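PDB 3ANP: transcriptional repressor, TetR family from Thermus thermophilus, which probably binds operator DNA as a dimeric repressor of fatty acid degradation genes and takes up acyl-CoA, here dodecyl-CoA, in its C-terminal domain. Local coordinates for residues 159-164 against 183-188; 135-140 against 149-154. All coordinates share one frame; numbering follows the deposited sequence.

Interaction 1 (159-164 against 183-188); sequences ADLYFL and EKNLRL. With DCC (dodecyl-coa), chain E.
Leu161 and Asn185 face each other with their first side-chain bonds set alike: CG lies anti to the carbonyl carbon in both, with chi1 at -84° in Leu161 and -67° in Asn185. The two side chains then pass at a slant, and Leu161 CD1 comes to rest 3.9 Å from Asn185 CB. The carboxamide nitrogen reaches further over the neighbouring helix, where Asn185 ND2 stands 3.9 Å from Leu161 CB and 3.5 Å from Leu161 O. No hydrogen bond crosses between the segments; the amide group is held by others. Asn185 ND2 is hydrogen-bonded to Ser165, one turn on from Leu161, while Asn185 OD1 accepts from Lys184 NZ at 2.8 Å, the donor tilted 20° from the carbonyl plane. Lys184 also forms a salt bridge with Glu181 and a hydrogen bond to Thr157 of the second subunit. With the carboxamide of Asn185 cut back to an alanine here, Ser165 and Lys184 would probably lose their amide partner and a gap open over Leu161 CB and its carbonyl. Helices 151-172 and 178-191, which meet here, are the last two of the all-helical TetR C-terminal domain, and as in many members of the family this pair contributes to the dimer interface: Leu161 packs on Leu161 of the second subunit. Other residues of 159-164 line the dodecyl-CoA pocket. Phe163 has ligand carbon CA2 over one ring face, while its CD2 comes 3.6 Å from the thioester S, and Tyr162 CE2 comes within 3.9 Å of acyl carbon CA8 while Tyr162 OH is hydrogen-bonded to Thr97. Asp160 OD1 lies 3.4 Å from ligand CA3 and is salt-bridged to Arg168 of the second subunit, a residue that also donates to the ligand.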
ATOM      1  N   ALA A 159       1.948  -3.506  -8.595  1.00 15.17           N
ATOM      2  CA  ALA A 159       0.872  -2.503  -8.602  1.00 17.30           C
ATOM      3  C   ALA A 159       0.559  -2.027  -7.182  1.00 15.34           C
ATOM      4  O   ALA A 159       0.225  -0.862  -6.968  1.00 15.32           O
ATOM      5  CB  ALA A 159      -0.392  -3.073  -9.248  1.00 13.66           C
ATOM      6  N   ASP A 160       0.664  -2.917  -6.199  1.00 15.53           N
ATOM      7  CA  ASP A 160       0.389  -2.517  -4.816  1.00 16.76           C
ATOM      8  C   ASP A 160       1.420  -1.476  -4.371  1.00 15.46           C
ATOM      9  O   ASP A 160       1.084  -0.512  -3.671  1.00 16.64           O
ATOM     10  CB  ASP A 160       0.435  -3.725  -3.866  1.00 18.18           C
ATOM     11  CG  ASP A 160      -0.807  -4.604  -3.968  1.00 20.40           C
ATOM     12  OD1 ASP A 160      -1.898  -4.094  -4.311  1.00 16.72           O
ATOM     13  OD2 ASP A 160      -0.695  -5.805  -3.680  1.00 20.06           O
ATOM     14  N   LEU A 161       2.672  -1.683  -4.768  1.00 15.21           N
ATOM     15  CA  LEU A 161       3.747  -0.746  -4.431  1.00 17.11           C
ATOM     16  C   LEU A 161       3.502   0.598  -5.095  1.00 15.73           C
ATOM     17  O   LEU A 161       3.735   1.632  -4.478  1.00 13.61           O
ATOM     18  CB  LEU A 161       5.115  -1.260  -4.888  1.00 20.29           C
ATOM     19  CG  LEU A 161       5.819  -2.233  -3.948  1.00 25.24           C
ATOM     20  CD1 LEU A 161       7.225  -2.502  -4.469  1.00 30.45           C
ATOM     21  CD2 LEU A 161       5.891  -1.629  -2.557  1.00 25.75           C
ATOM     22  N   TYR A 162       3.067   0.582  -6.357  1.00 14.35           N
ATOM     23  CA  TYR A 162       2.775   1.841  -7.057  1.00 15.40           C
ATOM     24  C   TYR A 162       1.711   2.576  -6.246  1.00 16.13           C
ATOM     25  O   TYR A 162       1.815   3.783  -5.983  1.00 16.08           O
ATOM     26  CB  TYR A 162       2.210   1.598  -8.479  1.00 12.80           C
ATOM     27  CG  TYR A 162       1.377   2.784  -8.953  1.00 17.03           C
ATOM     28  CD1 TYR A 162       1.981   4.000  -9.298  1.00 16.20           C
ATOM     29  CD2 TYR A 162      -0.016   2.729  -8.936  1.00 18.14           C
ATOM     30  CE1 TYR A 162       1.202   5.138  -9.605  1.00 15.45           C
ATOM     31  CE2 TYR A 162      -0.798   3.857  -9.239  1.00 19.28           C
ATOM     32  CZ  TYR A 162      -0.183   5.055  -9.566  1.00 17.73           C
ATOM     33  OH  TYR A 162      -0.959   6.171  -9.811  1.00 16.32           O
ATOM     34  N   PHE A 163       0.675   1.836  -5.858  1.00 14.98           N
ATOM     35  CA  PHE A 163      -0.415   2.416  -5.081  1.00 15.90           C
ATOM     36  C   PHE A 163       0.040   3.098  -3.791  1.00 16.02           C
ATOM     37  O   PHE A 163      -0.301   4.259  -3.553  1.00 15.16           O
ATOM     38  CB  PHE A 163      -1.461   1.346  -4.739  1.00 13.91           C
ATOM     39  CG  PHE A 163      -2.478   1.806  -3.733  1.00 15.10           C
ATOM     40  CD1 PHE A 163      -3.496   2.679  -4.090  1.00 14.37           C
ATOM     41  CD2 PHE A 163      -2.377   1.414  -2.407  1.00 19.33           C
ATOM     42  CE1 PHE A 163      -4.394   3.157  -3.128  1.00 16.72           C
ATOM     43  CE2 PHE A 163      -3.269   1.889  -1.455  1.00 16.86           C
ATOM     44  CZ  PHE A 163      -4.271   2.758  -1.816  1.00 16.10           C
ATOM     45  N   LEU A 164       0.799   2.392  -2.952  1.00 14.86           N
ATOM     46  CA  LEU A 164       1.233   2.983  -1.687  1.00 15.40           C
ATOM     47  C   LEU A 164       2.167   4.166  -1.916  1.00 15.75           C
ATOM     48  O   LEU A 164       2.070   5.178  -1.216  1.00 14.47           O
ATOM     49  CB  LEU A 164       1.922   1.948  -0.798  1.00 16.49           C
ATOM     50  CG  LEU A 164       2.240   2.384   0.643  1.00 16.87           C
ATOM     51  CD1 LEU A 164       0.964   2.787   1.388  1.00 18.27           C
ATOM     52  CD2 LEU A 164       2.907   1.223   1.366  1.00 19.60           C
ATOM     53  N   GLU A 183      10.524   4.206  -9.999  1.00 18.39           N
ATOM     54  CA  GLU A 183      11.645   3.523 -10.640  1.00 19.82           C
ATOM     55  C   GLU A 183      12.340   2.650  -9.583  1.00 18.30           C
ATOM     56  O   GLU A 183      12.822   1.558  -9.888  1.00 17.28           O
ATOM     57  CB  GLU A 183      12.628   4.558 -11.207  1.00 23.29           C
ATOM     58  CG  GLU A 183      13.969   4.001 -11.696  1.00 27.93           C
ATOM     59  CD  GLU A 183      13.869   3.177 -12.973  1.00 31.38           C
ATOM     60  OE1 GLU A 183      12.888   3.343 -13.737  1.00 34.56           O
ATOM     61  OE2 GLU A 183      14.793   2.374 -13.227  1.00 28.07           O
ATOM     62  N   LYS A 184      12.397   3.144  -8.347  1.00 18.52           N
ATOM     63  CA  LYS A 184      13.001   2.394  -7.241  1.00 21.31           C
ATOM     64  C   LYS A 184      12.188   1.122  -6.980  1.00 19.80           C
ATOM     65  O   LYS A 184      12.760   0.044  -6.803  1.00 18.59           O
ATOM     66  CB  LYS A 184      13.048   3.252  -5.952  1.00 20.02           C
ATOM     67  CG  LYS A 184      13.494   2.492  -4.674  1.00 25.75           C
ATOM     68  CD  LYS A 184      12.319   1.902  -3.857  1.00 23.42           C
ATOM     69  CE  LYS A 184      11.442   3.023  -3.280  1.00 28.71           C
ATOM     70  NZ  LYS A 184      10.245   2.546  -2.523  1.00 29.63           N
ATOM     71  N   ASN A 185      10.860   1.247  -6.950  1.00 17.14           N
ATOM     72  CA  ASN A 185       9.995   0.078  -6.725  1.00 16.87           C
ATOM     73  C   ASN A 185      10.205  -0.954  -7.815  1.00 18.11           C
ATOM     74  O   ASN A 185      10.290  -2.165  -7.554  1.00 17.25           O
ATOM     75  CB  ASN A 185       8.509   0.465  -6.731  1.00 16.70           C
ATOM     76  CG  ASN A 185       8.120   1.329  -5.557  1.00 19.40           C
ATOM     77  OD1 ASN A 185       8.803   1.342  -4.539  1.00 23.34           O
ATOM     78  ND2 ASN A 185       6.997   2.044  -5.683  1.00 16.87           N
ATOM     79  N   LEU A 186      10.248  -0.474  -9.051  1.00 16.75           N
ATOM     80  CA  LEU A 186      10.440  -1.348 -10.189  1.00 17.18           C
ATOM     81  C   LEU A 186      11.771  -2.100 -10.125  1.00 19.16           C
ATOM     82  O   LEU A 186      11.803  -3.320 -10.239  1.00 19.04           O
ATOM     83  CB  LEU A 186      10.370  -0.539 -11.477  1.00 14.91           C
ATOM     84  CG  LEU A 186      10.633  -1.352 -12.743  1.00 21.66           C
ATOM     85  CD1 LEU A 186       9.568  -2.443 -12.882  1.00 22.40           C
ATOM     86  CD2 LEU A 186      10.614  -0.425 -13.949  1.00 25.40           C
ATOM     87  N   ARG A 187      12.867  -1.366  -9.960  1.00 18.40           N
ATOM     88  CA  ARG A 187      14.190  -1.978  -9.888  1.00 20.80           C
ATOM     89  C   ARG A 187      14.276  -2.991  -8.743  1.00 18.60           C
ATOM     90  O   ARG A 187      14.786  -4.101  -8.915  1.00 17.06           O
ATOM     91  CB  ARG A 187      15.258  -0.903  -9.666  1.00 26.43           C
ATOM     92  CG  ARG A 187      15.236   0.234 -10.671  1.00 35.50           C
ATOM     93  CD  ARG A 187      16.030  -0.093 -11.913  1.00 40.32           C
ATOM     94  NE  ARG A 187      17.396  -0.491 -11.588  1.00 45.71           N
ATOM     95  CZ  ARG A 187      18.369  -0.626 -12.481  1.00 46.83           C
ATOM     96  NH1 ARG A 187      18.130  -0.388 -13.765  1.00 48.15           N
ATOM     97  NH2 ARG A 187      19.577  -1.012 -12.094  1.00 46.31           N
ATOM     98  N   LEU A 188      13.805  -2.603  -7.565  1.00 17.34           N
ATOM     99  CA  LEU A 188      13.875  -3.511  -6.427  1.00 18.07           C
ATOM    100  C   LEU A 188      13.086  -4.789  -6.635  1.00 17.17           C
ATOM    101  O   LEU A 188      13.613  -5.880  -6.393  1.00 16.11           O
ATOM    102  CB  LEU A 188      13.421  -2.821  -5.133  1.00 20.13           C
ATOM    103  CG  LEU A 188      14.422  -1.838  -4.522  1.00 21.90           C
ATOM    104  CD1 LEU A 188      13.915  -1.390  -3.157  1.00 23.01           C
ATOM    105  CD2 LEU A 188      15.791  -2.516  -4.372  1.00 19.84           C
TER
HETATM  106  C2  DCC E1000     -12.254 -18.243  -8.560  1.00 89.70           C
HETATM  107  C4  DCC E1000     -10.049 -17.571  -8.732  1.00 87.58           C
HETATM  108  C5  DCC E1000     -10.303 -17.069 -10.000  1.00 88.86           C
HETATM  109  C6  DCC E1000     -11.589 -17.186 -10.513  1.00 90.02           C
HETATM  110  C8  DCC E1000      -8.237 -16.721  -9.524  1.00 86.57           C
HETATM  111  C10 DCC E1000      -4.348   3.795 -12.054  1.00 31.01           C
HETATM  112  C11 DCC E1000      -4.827   5.216 -12.356  1.00 33.30           C
HETATM  113  C12 DCC E1000      -4.540   5.595 -13.810  1.00 40.65           C
HETATM  114  N9  DCC E1000      -8.765 -17.339  -8.470  1.00 84.62           N
HETATM  115  N7  DCC E1000      -9.168 -16.553 -10.460  1.00 88.49           N
HETATM  116  N3  DCC E1000     -11.042 -18.149  -8.042  1.00 88.95           N
HETATM  117  N1  DCC E1000     -12.533 -17.776  -9.765  1.00 90.22           N
HETATM  118  N6  DCC E1000     -11.879 -16.718 -11.723  1.00 90.40           N
HETATM  119  C1' DCC E1000      -8.047 -17.716  -7.232  1.00 79.00           C
HETATM  120  C2' DCC E1000      -6.761 -16.909  -7.068  1.00 77.10           C
HETATM  121  O2' DCC E1000      -5.769 -17.392  -7.979  1.00 77.59           O
HETATM  122  C3' DCC E1000      -6.415 -17.360  -5.650  1.00 74.77           C
HETATM  123  O3' DCC E1000      -5.826 -18.662  -5.678  1.00 77.75           O
HETATM  124  C4' DCC E1000      -7.793 -17.432  -4.986  1.00 70.26           C
HETATM  125  O4' DCC E1000      -8.756 -17.319  -6.050  1.00 73.25           O
HETATM  126  C5' DCC E1000      -7.927 -16.259  -4.013  1.00 59.98           C
HETATM  127  O5' DCC E1000      -7.691 -15.022  -4.689  1.00 47.41           O
HETATM  128  P1  DCC E1000      -7.349 -13.686  -3.858  1.00 39.40           P
HETATM  129  O11 DCC E1000      -6.343 -13.987  -2.815  1.00 37.82           O
HETATM  130  O12 DCC E1000      -7.062 -12.606  -4.828  1.00 41.68           O
HETATM  131  O6  DCC E1000      -8.732 -13.346  -3.108  1.00 36.21           O
HETATM  132  P2  DCC E1000      -9.872 -12.458  -3.816  1.00 34.11           P
HETATM  133  O21 DCC E1000     -11.027 -13.041  -3.095  1.00 33.65           O
HETATM  134  O22 DCC E1000      -9.508 -12.744  -5.222  1.00 35.84           O
HETATM  135  O7  DCC E1000      -9.342 -11.084  -3.164  1.00 30.73           O
HETATM  136  CPA DCC E1000      -8.423 -10.227  -3.846  1.00 24.21           C
HETATM  137  CPB DCC E1000      -8.922  -8.781  -3.784  1.00 24.22           C
HETATM  138  CP8 DCC E1000      -9.364  -8.460  -2.353  1.00 21.19           C
HETATM  139  CP7 DCC E1000     -10.098  -8.607  -4.748  1.00 25.19           C
HETATM  140  CP9 DCC E1000      -7.788  -7.839  -4.193  1.00 24.55           C
HETATM  141  OP3 DCC E1000      -8.248  -8.510  -1.461  1.00 19.49           O
HETATM  142  CP6 DCC E1000     -10.015  -7.076  -2.299  1.00 21.28           C
HETATM  143  OP2 DCC E1000     -11.212  -6.937  -2.548  1.00 21.24           O
HETATM  144  NP2 DCC E1000      -9.203  -6.070  -1.983  1.00 20.16           N
HETATM  145  CP5 DCC E1000      -9.691  -4.685  -1.892  1.00 20.48           C
HETATM  146  CP4 DCC E1000      -8.555  -3.710  -2.212  1.00 20.11           C
HETATM  147  CP3 DCC E1000      -7.400  -3.869  -1.222  1.00 21.38           C
HETATM  148  OP1 DCC E1000      -6.927  -4.977  -0.978  1.00 23.64           O
HETATM  149  NP1 DCC E1000      -6.959  -2.739  -0.673  1.00 25.10           N
HETATM  150  CP2 DCC E1000      -5.860  -2.737   0.304  1.00 21.81           C
HETATM  151  CP1 DCC E1000      -4.528  -3.009  -0.403  1.00 20.26           C
HETATM  152  S   DCC E1000      -3.990  -1.630  -1.480  1.00 22.38           S
HETATM  153  P3  DCC E1000      -4.571 -18.973  -4.719  1.00 79.22           P
HETATM  154  O31 DCC E1000      -3.279 -18.878  -5.435  1.00 79.35           O
HETATM  155  O32 DCC E1000      -4.670 -17.937  -3.491  1.00 79.46           O
HETATM  156  O33 DCC E1000      -4.841 -20.440  -4.115  1.00 80.95           O
HETATM  157  CA1 DCC E1000      -4.623  -2.098  -3.045  1.00 17.30           C
HETATM  158  CA2 DCC E1000      -4.075  -1.413  -4.299  1.00 18.51           C
HETATM  159  OA1 DCC E1000      -5.499  -2.958  -3.134  1.00 19.89           O
HETATM  160  CA3 DCC E1000      -4.410  -2.222  -5.554  1.00 16.33           C
HETATM  161  CA4 DCC E1000      -3.796  -1.608  -6.816  1.00 19.60           C
HETATM  162  CA5 DCC E1000      -4.323  -0.199  -7.099  1.00 18.32           C
HETATM  163  CA6 DCC E1000      -3.858   0.264  -8.482  1.00 19.51           C
HETATM  164  CA7 DCC E1000      -4.442   1.634  -8.834  1.00 18.92           C
HETATM  165  CA8 DCC E1000      -4.081   2.031 -10.267  1.00 22.30           C
HETATM  166  CA9 DCC E1000      -4.605   3.433 -10.590  1.00 24.20           C

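Interaction 2 (135-140 against 149-154); sequences ILKPLR and FSLERM
Apolar packing centres on Leu151, whose two methyl groups divide the work against helix 128-142. Leu151 CD2 meets Leu136 CB at 3.7 Å, whereas Leu151 CD1 lies against the backbone of the next residue, 3.8 Å from Lys137 CA. Leu136 reaches onward to a second partner: with CG anti to its carbonyl carbon (chi1 -58°), its CD1 comes 4.1 Å from CB of the selenomethionine Met154, one turn along, and 3.9 Å from Leu151 O. Leu145, in the connection between the helices, packs on Leu136, Leu151 and Met154 alike. The segments belong to two consecutive helices of the TetR C-terminal domain, where helix 128-142 leads through a short connection into helix 151-172. Contact between a charged group and a methyl completes the outer side: Arg140 crosses Leu151 at about a right angle, and the bend at its chi3 (53°) brings the edge of the guanidinium to Leu151 CD1, 3.7 Å from Arg140 NE. Polar bonds run within the segments or outward, none across. Ser150 is the N-cap of helix 151-172, its OG accepting from Arg153 N at 3.0 Å with an angle of 150° at the hydrogen. Arg153 NH2 forms salt bridges with Glu180 and Glu181 of the second subunit, and Lys137 NZ pairs with Glu141.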
ATOM      1  N   ILE A 135       3.040  -7.429 -19.326  1.00 18.85           N
ATOM      2  CA  ILE A 135       4.399  -7.067 -19.717  1.00 17.07           C
ATOM      3  C   ILE A 135       5.380  -8.147 -19.244  1.00 18.84           C
ATOM      4  O   ILE A 135       6.364  -8.455 -19.921  1.00 21.15           O
ATOM      5  CB  ILE A 135       4.789  -5.694 -19.130  1.00 16.98           C
ATOM      6  CG1 ILE A 135       3.841  -4.613 -19.678  1.00 15.18           C
ATOM      7  CG2 ILE A 135       6.225  -5.362 -19.489  1.00 18.54           C
ATOM      8  CD1 ILE A 135       3.959  -3.272 -19.002  1.00 16.94           C
ATOM      9  N   LEU A 136       5.108  -8.732 -18.087  1.00 19.96           N
ATOM     10  CA  LEU A 136       5.976  -9.782 -17.553  1.00 19.90           C
ATOM     11  C   LEU A 136       5.904 -11.057 -18.386  1.00 20.47           C
ATOM     12  O   LEU A 136       6.889 -11.791 -18.488  1.00 20.43           O
ATOM     13  CB  LEU A 136       5.590 -10.121 -16.105  1.00 17.72           C
ATOM     14  CG  LEU A 136       5.620  -8.973 -15.099  1.00 16.34           C
ATOM     15  CD1 LEU A 136       5.118  -9.471 -13.747  1.00 15.56           C
ATOM     16  CD2 LEU A 136       7.028  -8.418 -15.006  1.00 16.58           C
ATOM     17  N   LYS A 137       4.744 -11.316 -18.989  1.00 20.26           N
ATOM     18  CA  LYS A 137       4.543 -12.526 -19.789  1.00 21.59           C
ATOM     19  C   LYS A 137       5.677 -12.849 -20.779  1.00 21.66           C
ATOM     20  O   LYS A 137       6.234 -13.954 -20.758  1.00 23.26           O
ATOM     21  CB  LYS A 137       3.201 -12.445 -20.534  1.00 25.14           C
ATOM     22  CG  LYS A 137       2.842 -13.686 -21.338  1.00 29.00           C
ATOM     23  CD  LYS A 137       1.362 -13.634 -21.734  1.00 33.90           C
ATOM     24  CE  LYS A 137       0.910 -14.897 -22.452  1.00 41.85           C
ATOM     25  NZ  LYS A 137       1.536 -15.044 -23.798  1.00 46.99           N
ATOM     26  N   PRO A 138       6.017 -11.904 -21.668  1.00 21.07           N
ATOM     27  CA  PRO A 138       7.086 -12.107 -22.650  1.00 23.48           C
ATOM     28  C   PRO A 138       8.413 -12.444 -21.953  1.00 25.74           C
ATOM     29  O   PRO A 138       9.235 -13.192 -22.494  1.00 23.94           O
ATOM     30  CB  PRO A 138       7.162 -10.763 -23.372  1.00 23.83           C
ATOM     31  CG  PRO A 138       5.817 -10.190 -23.196  1.00 27.86           C
ATOM     32  CD  PRO A 138       5.446 -10.554 -21.793  1.00 23.22           C
ATOM     33  N   LEU A 139       8.627 -11.874 -20.766  1.00 20.50           N
ATOM     34  CA  LEU A 139       9.848 -12.159 -20.021  1.00 22.28           C
ATOM     35  C   LEU A 139       9.839 -13.614 -19.560  1.00 24.75           C
ATOM     36  O   LEU A 139      10.872 -14.292 -19.604  1.00 24.03           O
ATOM     37  CB  LEU A 139       9.993 -11.216 -18.819  1.00 22.62           C
ATOM     38  CG  LEU A 139      10.288  -9.738 -19.134  1.00 23.89           C
ATOM     39  CD1 LEU A 139      10.260  -8.933 -17.846  1.00 25.23           C
ATOM     40  CD2 LEU A 139      11.647  -9.587 -19.820  1.00 25.97           C
ATOM     41  N   ARG A 140       8.678 -14.105 -19.122  1.00 22.37           N
ATOM     42  CA  ARG A 140       8.606 -15.485 -18.676  1.00 27.86           C
ATOM     43  C   ARG A 140       8.867 -16.433 -19.844  1.00 28.35           C
ATOM     44  O   ARG A 140       9.560 -17.437 -19.689  1.00 29.07           O
ATOM     45  CB  ARG A 140       7.246 -15.811 -18.059  1.00 28.65           C
ATOM     46  CG  ARG A 140       7.175 -17.255 -17.547  1.00 34.51           C
ATOM     47  CD  ARG A 140       5.822 -17.589 -16.957  1.00 36.81           C
ATOM     48  NE  ARG A 140       4.742 -17.284 -17.890  1.00 44.74           N
ATOM     49  CZ  ARG A 140       4.658 -17.756 -19.131  1.00 46.31           C
ATOM     50  NH1 ARG A 140       5.597 -18.565 -19.608  1.00 48.49           N
ATOM     51  NH2 ARG A 140       3.625 -17.422 -19.897  1.00 48.76           N
ATOM     52  N   PHE A 149       6.089 -18.205  -8.981  1.00 24.87           N
ATOM     53  CA  PHE A 149       4.996 -17.292  -8.616  1.00 23.80           C
ATOM     54  C   PHE A 149       4.269 -16.944  -9.920  1.00 23.01           C
ATOM     55  O   PHE A 149       4.901 -16.843 -10.967  1.00 21.72           O
ATOM     56  CB  PHE A 149       5.532 -16.009  -7.962  1.00 25.97           C
ATOM     57  CG  PHE A 149       6.105 -16.223  -6.598  1.00 22.93           C
ATOM     58  CD1 PHE A 149       5.293 -16.651  -5.547  1.00 26.79           C
ATOM     59  CD2 PHE A 149       7.463 -16.027  -6.361  1.00 24.69           C
ATOM     60  CE1 PHE A 149       5.824 -16.885  -4.277  1.00 26.95           C
ATOM     61  CE2 PHE A 149       8.012 -16.256  -5.093  1.00 24.53           C
ATOM     62  CZ  PHE A 149       7.190 -16.688  -4.049  1.00 29.14           C
ATOM     63  N   SER A 150       2.953 -16.772  -9.877  1.00 22.43           N
ATOM     64  CA  SER A 150       2.221 -16.470 -11.108  1.00 22.36           C
ATOM     65  C   SER A 150       2.507 -15.053 -11.584  1.00 20.62           C
ATOM     66  O   SER A 150       2.946 -14.206 -10.814  1.00 19.39           O
ATOM     67  CB  SER A 150       0.711 -16.632 -10.905  1.00 24.23           C
ATOM     68  OG  SER A 150       0.178 -15.556 -10.141  1.00 24.45           O
ATOM     69  N   LEU A 151       2.252 -14.806 -12.861  1.00 19.04           N
ATOM     70  CA  LEU A 151       2.463 -13.488 -13.431  1.00 20.33           C
ATOM     71  C   LEU A 151       1.531 -12.502 -12.743  1.00 21.06           C
ATOM     72  O   LEU A 151       1.907 -11.370 -12.455  1.00 18.66           O
ATOM     73  CB  LEU A 151       2.142 -13.509 -14.915  1.00 21.90           C
ATOM     74  CG  LEU A 151       3.082 -14.332 -15.785  1.00 22.20           C
ATOM     75  CD1 LEU A 151       2.496 -14.446 -17.180  1.00 23.02           C
ATOM     76  CD2 LEU A 151       4.462 -13.671 -15.797  1.00 20.13           C
ATOM     77  N   GLU A 152       0.309 -12.948 -12.478  1.00 19.37           N
ATOM     78  CA  GLU A 152      -0.681 -12.095 -11.846  1.00 20.17           C
ATOM     79  C   GLU A 152      -0.295 -11.711 -10.425  1.00 19.46           C
ATOM     80  O   GLU A 152      -0.536 -10.586  -9.983  1.00 19.75           O
ATOM     81  CB  GLU A 152      -2.050 -12.790 -11.837  1.00 24.08           C
ATOM     82  CG  GLU A 152      -2.627 -13.130 -13.214  1.00 31.58           C
ATOM     83  CD  GLU A 152      -1.831 -14.194 -13.970  1.00 37.56           C
ATOM     84  OE1 GLU A 152      -1.376 -15.188 -13.350  1.00 34.02           O
ATOM     85  OE2 GLU A 152      -1.675 -14.040 -15.196  1.00 39.80           O
ATOM     86  N   ARG A 153       0.305 -12.642  -9.697  1.00 19.24           N
ATOM     87  CA  ARG A 153       0.680 -12.344  -8.329  1.00 18.95           C
ATOM     88  C   ARG A 153       1.850 -11.346  -8.264  1.00 18.03           C
ATOM     89  O   ARG A 153       1.877 -10.457  -7.412  1.00 16.32           O
ATOM     90  CB  ARG A 153       1.027 -13.638  -7.594  1.00 23.32           C
ATOM     91  CG  ARG A 153       0.906 -13.495  -6.114  1.00 26.56           C
ATOM     92  CD  ARG A 153       0.863 -14.840  -5.405  1.00 25.77           C
ATOM     93  NE  ARG A 153       0.865 -14.625  -3.965  1.00 24.41           N
ATOM     94  CZ  ARG A 153       1.400 -15.472  -3.096  1.00 26.04           C
ATOM     95  NH1 ARG A 153       1.969 -16.597  -3.525  1.00 27.00           N
ATOM     96  NH2 ARG A 153       1.387 -15.182  -1.806  1.00 22.64           N
HETATM   97  N   MSE A 154       2.812 -11.490  -9.160  1.00 17.38           N
HETATM   98  CA  MSE A 154       3.943 -10.569  -9.184  1.00 19.80           C
HETATM   99  C   MSE A 154       3.475  -9.209  -9.699  1.00 18.58           C
HETATM  100  O   MSE A 154       3.918  -8.164  -9.222  1.00 20.68           O
HETATM  101  CB  MSE A 154       5.062 -11.144 -10.058  1.00 19.66           C
HETATM  102  CG  MSE A 154       5.581 -12.469  -9.482  1.00 24.88           C
HETATM  103 SE   MSE A 154       7.189 -13.128 -10.313  1.00 35.15          SE
HETATM  104  CE  MSE A 154       6.442 -13.704 -11.998  1.00 23.56           C
TER

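Both interactions draw on helix 151-172, interaction 2 at its N-terminal end and interaction 1 further along, with centres about 15 Å apart and nearest atoms about 5 Å apart. They give that helix different neighbours, helix 128-142 and helix 178-191. Interaction 1 is wholly buried yet covers just 117 Å², and mixes a leucine with an amide whose hydrogen bonds go to its own helix and to the residue after 159-164; interaction 2 is partly buried, twice as extensive at 232 Å², and chiefly aliphatic with an arginine on its outer side. Neither has a hydrogen bond between its segments, and both touch the second subunit, but 159-164 also supplies walls of the acyl-CoA pocket.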